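Local coordinates for protein OBody AM3L15 (PDB 4GN5) that probably serves as an engineered OB-fold binding protein and holds the chain of another protein against its surface, at residues K5-W8 against T9-T13; W86-A89 against L90-V94. All blocks are in the same frame, centred on the assembly; numbering follows the deposited sequence.

Contact 1: K5-W8 against T9-T13; sequences KTHW and TAEIT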
# COMPACT_ATOMS: atom_id res chain seq x y z
N LYS A 5 -7.57 -3.38 25.65
CA LYS A 5 -8.11 -2.57 24.61
C LYS A 5 -8.51 -1.26 25.23
O LYS A 5 -9.07 -1.24 26.29
CB LYS A 5 -9.30 -3.29 23.99
CG LYS A 5 -10.42 -2.44 23.53
CD LYS A 5 -11.56 -3.33 23.09
CE LYS A 5 -12.70 -2.56 22.52
NZ LYS A 5 -13.78 -3.48 22.19
N THR A 6 -8.14 -0.16 24.58
CA THR A 6 -8.53 1.19 25.00
C THR A 6 -9.68 1.81 24.25
O THR A 6 -10.33 2.70 24.77
CB THR A 6 -7.35 2.18 24.95
OG1 THR A 6 -6.89 2.28 23.61
CG2 THR A 6 -6.21 1.75 25.84
N HIS A 7 -9.88 1.37 23.02
CA HIS A 7 -10.88 1.96 22.14
C HIS A 7 -11.50 0.95 21.21
O HIS A 7 -10.85 0.04 20.79
CB HIS A 7 -10.27 3.02 21.25
CG HIS A 7 -9.78 4.21 21.98
ND1 HIS A 7 -8.59 4.22 22.67
CD2 HIS A 7 -10.30 5.44 22.12
CE1 HIS A 7 -8.42 5.40 23.21
NE2 HIS A 7 -9.44 6.17 22.88
N TRP A 8 -12.76 1.16 20.88
CA TRP A 8 -13.44 0.45 19.83
C TRP A 8 -12.96 1.06 18.51
O TRP A 8 -12.68 2.23 18.45
CB TRP A 8 -14.94 0.63 19.95
CG TRP A 8 -15.56 -0.10 21.10
CD1 TRP A 8 -15.78 0.39 22.34
CD2 TRP A 8 -16.05 -1.44 21.11
NE1 TRP A 8 -16.37 -0.56 23.13
CE2 TRP A 8 -16.54 -1.70 22.40
CE3 TRP A 8 -16.11 -2.45 20.16
CZ2 TRP A 8 -17.08 -2.91 22.75
CZ3 TRP A 8 -16.66 -3.65 20.51
CH2 TRP A 8 -17.13 -3.87 21.79
N THR A 9 -12.88 0.25 17.47
CA THR A 9 -12.38 0.73 16.19
C THR A 9 -13.18 1.94 15.70
O THR A 9 -12.61 2.85 15.17
CB THR A 9 -12.32 -0.38 15.13
OG1 THR A 9 -13.63 -0.81 14.82
CG2 THR A 9 -11.53 -1.53 15.62
N ALA A 10 -14.49 1.94 15.89
CA ALA A 10 -15.33 3.10 15.53
C ALA A 10 -14.98 4.39 16.37
O ALA A 10 -15.37 5.48 15.99
CB ALA A 10 -16.84 2.79 15.68
N GLU A 11 -14.30 4.22 17.52
CA GLU A 11 -13.84 5.38 18.32
C GLU A 11 -12.49 5.93 17.85
O GLU A 11 -12.04 6.91 18.40
CB GLU A 11 -13.76 5.04 19.83
CG GLU A 11 -15.18 4.81 20.43
CD GLU A 11 -15.14 4.28 21.84
OE1 GLU A 11 -14.24 3.45 22.20
OE2 GLU A 11 -16.04 4.72 22.59
N ILE A 12 -11.86 5.31 16.86
CA ILE A 12 -10.64 5.86 16.31
C ILE A 12 -11.01 7.00 15.35
O ILE A 12 -11.40 6.76 14.22
CB ILE A 12 -9.73 4.80 15.65
CG1 ILE A 12 -9.45 3.64 16.64
CG2 ILE A 12 -8.35 5.47 15.22
CD1 ILE A 12 -8.81 4.10 18.02
N THR A 13 -10.91 8.24 15.84
CA THR A 13 -11.30 9.46 15.12
C THR A 13 -10.13 10.48 15.04
O THR A 13 -9.11 10.33 15.74
CB THR A 13 -12.49 10.14 15.86
OG1 THR A 13 -12.08 10.41 17.20
CG2 THR A 13 -13.67 9.25 15.98
O HOH W 1 -12.87 3.84 24.76

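Contact 2: W86-A89 against L90-V94; sequences WPVA and LDTGV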
# COMPACT_ATOMS: atom_id res chain seq x y z
N TRP A 86 -3.64 16.04 7.71
CA TRP A 86 -3.90 16.17 6.30
C TRP A 86 -2.60 15.78 5.54
O TRP A 86 -1.53 16.30 5.87
CB TRP A 86 -4.36 17.61 6.05
CG TRP A 86 -5.15 17.63 4.88
CD1 TRP A 86 -6.53 17.29 4.76
CD2 TRP A 86 -4.66 17.78 3.59
NE1 TRP A 86 -6.88 17.31 3.42
CE2 TRP A 86 -5.75 17.62 2.69
CE3 TRP A 86 -3.40 18.10 3.08
CZ2 TRP A 86 -5.59 17.78 1.35
CZ3 TRP A 86 -3.28 18.27 1.82
CH2 TRP A 86 -4.35 18.13 0.93
N PRO A 87 -2.68 14.86 4.51
CA PRO A 87 -3.88 14.52 3.72
C PRO A 87 -4.66 13.24 4.11
O PRO A 87 -5.37 12.69 3.27
CB PRO A 87 -3.30 14.35 2.32
CG PRO A 87 -2.00 13.58 2.65
CD PRO A 87 -1.46 14.41 3.80
N VAL A 88 -4.51 12.77 5.35
CA VAL A 88 -5.21 11.58 5.76
C VAL A 88 -6.72 11.74 5.52
O VAL A 88 -7.38 10.76 5.20
CB VAL A 88 -4.96 11.26 7.29
CG1 VAL A 88 -5.80 10.05 7.70
CG2 VAL A 88 -3.46 10.98 7.56
N ALA A 89 -7.29 12.92 5.78
CA ALA A 89 -8.71 13.14 5.52
C ALA A 89 -9.17 12.86 4.07
O ALA A 89 -10.39 12.64 3.82
CB ALA A 89 -9.11 14.60 5.89
N LEU A 90 -8.25 12.94 3.11
CA LEU A 90 -8.67 12.70 1.73
C LEU A 90 -9.30 11.30 1.56
O LEU A 90 -10.13 11.11 0.72
CB LEU A 90 -7.49 12.85 0.76
CG LEU A 90 -7.39 14.15 -0.04
CD1 LEU A 90 -7.85 15.47 0.77
CD2 LEU A 90 -5.98 14.23 -0.64
N ASP A 91 -8.84 10.31 2.33
CA ASP A 91 -9.43 9.01 2.24
C ASP A 91 -9.80 8.36 3.56
O ASP A 91 -10.99 8.21 3.83
CB ASP A 91 -8.65 8.04 1.32
CG ASP A 91 -7.10 8.01 1.58
OD1 ASP A 91 -6.37 7.61 0.66
OD2 ASP A 91 -6.60 8.39 2.66
N THR A 92 -8.80 7.87 4.30
CA THR A 92 -9.12 7.03 5.44
C THR A 92 -9.60 7.80 6.71
O THR A 92 -10.26 7.20 7.61
CB THR A 92 -8.01 6.07 5.80
OG1 THR A 92 -6.87 6.81 6.25
CG2 THR A 92 -7.64 5.08 4.58
N GLY A 93 -9.25 9.09 6.82
CA GLY A 93 -9.62 9.89 8.02
C GLY A 93 -8.65 9.68 9.21
O GLY A 93 -8.23 10.65 9.90
N VAL A 94 -8.28 8.43 9.43
CA VAL A 94 -7.32 8.07 10.42
C VAL A 94 -6.36 7.02 9.86
O VAL A 94 -6.71 6.27 8.88
CB VAL A 94 -8.02 7.55 11.75
CG1 VAL A 94 -8.78 8.70 12.51
CG2 VAL A 94 -9.01 6.35 11.48

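Contact 1: K5-W8 against T9-T13
W8 and E11 clasp each other at the start of the short 3-10 turn 9-11, in the N-terminal segment that precedes the OB-fold strand 20-24. Two hydrogen bonds join them. E11 N gives its hydrogen to W8 O at 2.7 Å, from above the carbonyl plane and clearly bent. In return, E11 OE1 accepts from W8 N at 3.0 Å, and this bond is nearly straight (171°). OE1 is met on the anti side of the carboxylate. The main-chain bond and the side-chain bond thus close the first turn together. E11 CG lies anti to its own carbonyl carbon (chi1 -67°), and the extended chain beyond it turns the carboxylate back to W8 N. A water links E11 OE1 to T6 O.

The apolar packing is lighter. I12 CD1 meets H7 CB at 3.7 Å, the two side chains crossing at about a right angle. V21 of strand 20-24 touches both. T6 OG1 sits at the edge of the H7 ring, in its plane, and is hydrogen-bonded to ND1 at 2.7 Å. On the indole, E11 OE1 approaches the edge, 3.4 Å from W8 CD1. K5 NZ lies over the centre of one face, 3.0 Å above the ring plane.

Contact 2: W86-A89 against L90-V94
V88 O takes two backbone hydrogens, from D91 N and from G93 N, which reach it from opposite faces of its carbonyl plane. The bond from G93 N to V88 O is 3.0 Å and closes a five-residue step. That from D91 N to V88 O is longer, 3.3 Å. One residue earlier, L90 N donates to P87 O at 2.9 Å, so two four-residue turns, 87-90 and 88-91, overlap. G93 has a positive phi (82°), a value that favours glycine, and it bends the chain toward V94.

V88 CG1 packs on this bend. It lies anti to the backbone N (chi1 177°), which brings it 3.2 Å from G93 C.

The turns belong to the loop between strands 75-83 and 95-98, which in an OB fold joins the fourth and fifth strands. Here it meets another protein. W86 and L90 pack on the backbone of that chain, and P87 packs on one of its basic side chains. D91 OD2 forms a salt bridge with a basic side chain of that other protein. Within the loop, D91 OD2 also accepts from T92 N at 2.8 Å.

The peptide bond before P87 is cis. It folds the proline back on its neighbour, with P87 CB 3.8 Å above one face of the W86 ring, toward the rim. L90 has two conformers. In one, CD1 comes obliquely to the W86 ring near CZ2, and CD2 approaches P87 CB. These apolar contacts hold for that conformer alone and are uncertain.

The T92 side chain touches P51 and Y53 of strand 50-55. T92 OG1 donates to V94 O at 2.7 Å, from above the carbonyl plane. A valine in its place would probably deprive V94 O of the hydroxyl donor and let the end of the loop shift. T92 OG1 also lies beside the V88 CG1 methyl.

How the contacts relate
From the N terminus, contact 1 comes first. It closes a tight turn before strand 20-24. The chain then runs through strands 20-24, 26-32, 36-42 and 50-55, helix 61-67 and strand 75-83. Contact 2 follows, within the loop that leads to strand 95-98. The two are in series and neither nests nor crosses. Their centres are about 17 Å apart, yet their ends meet. In one of its two conformers V94 brings its methyls against the backbone of I12 and T13, so the detail of this meeting is less certain. V50 of strand 50-55 touches both I12 and V94. The N-terminal segment, that strand and the 84-94 loop therefore come together at one place.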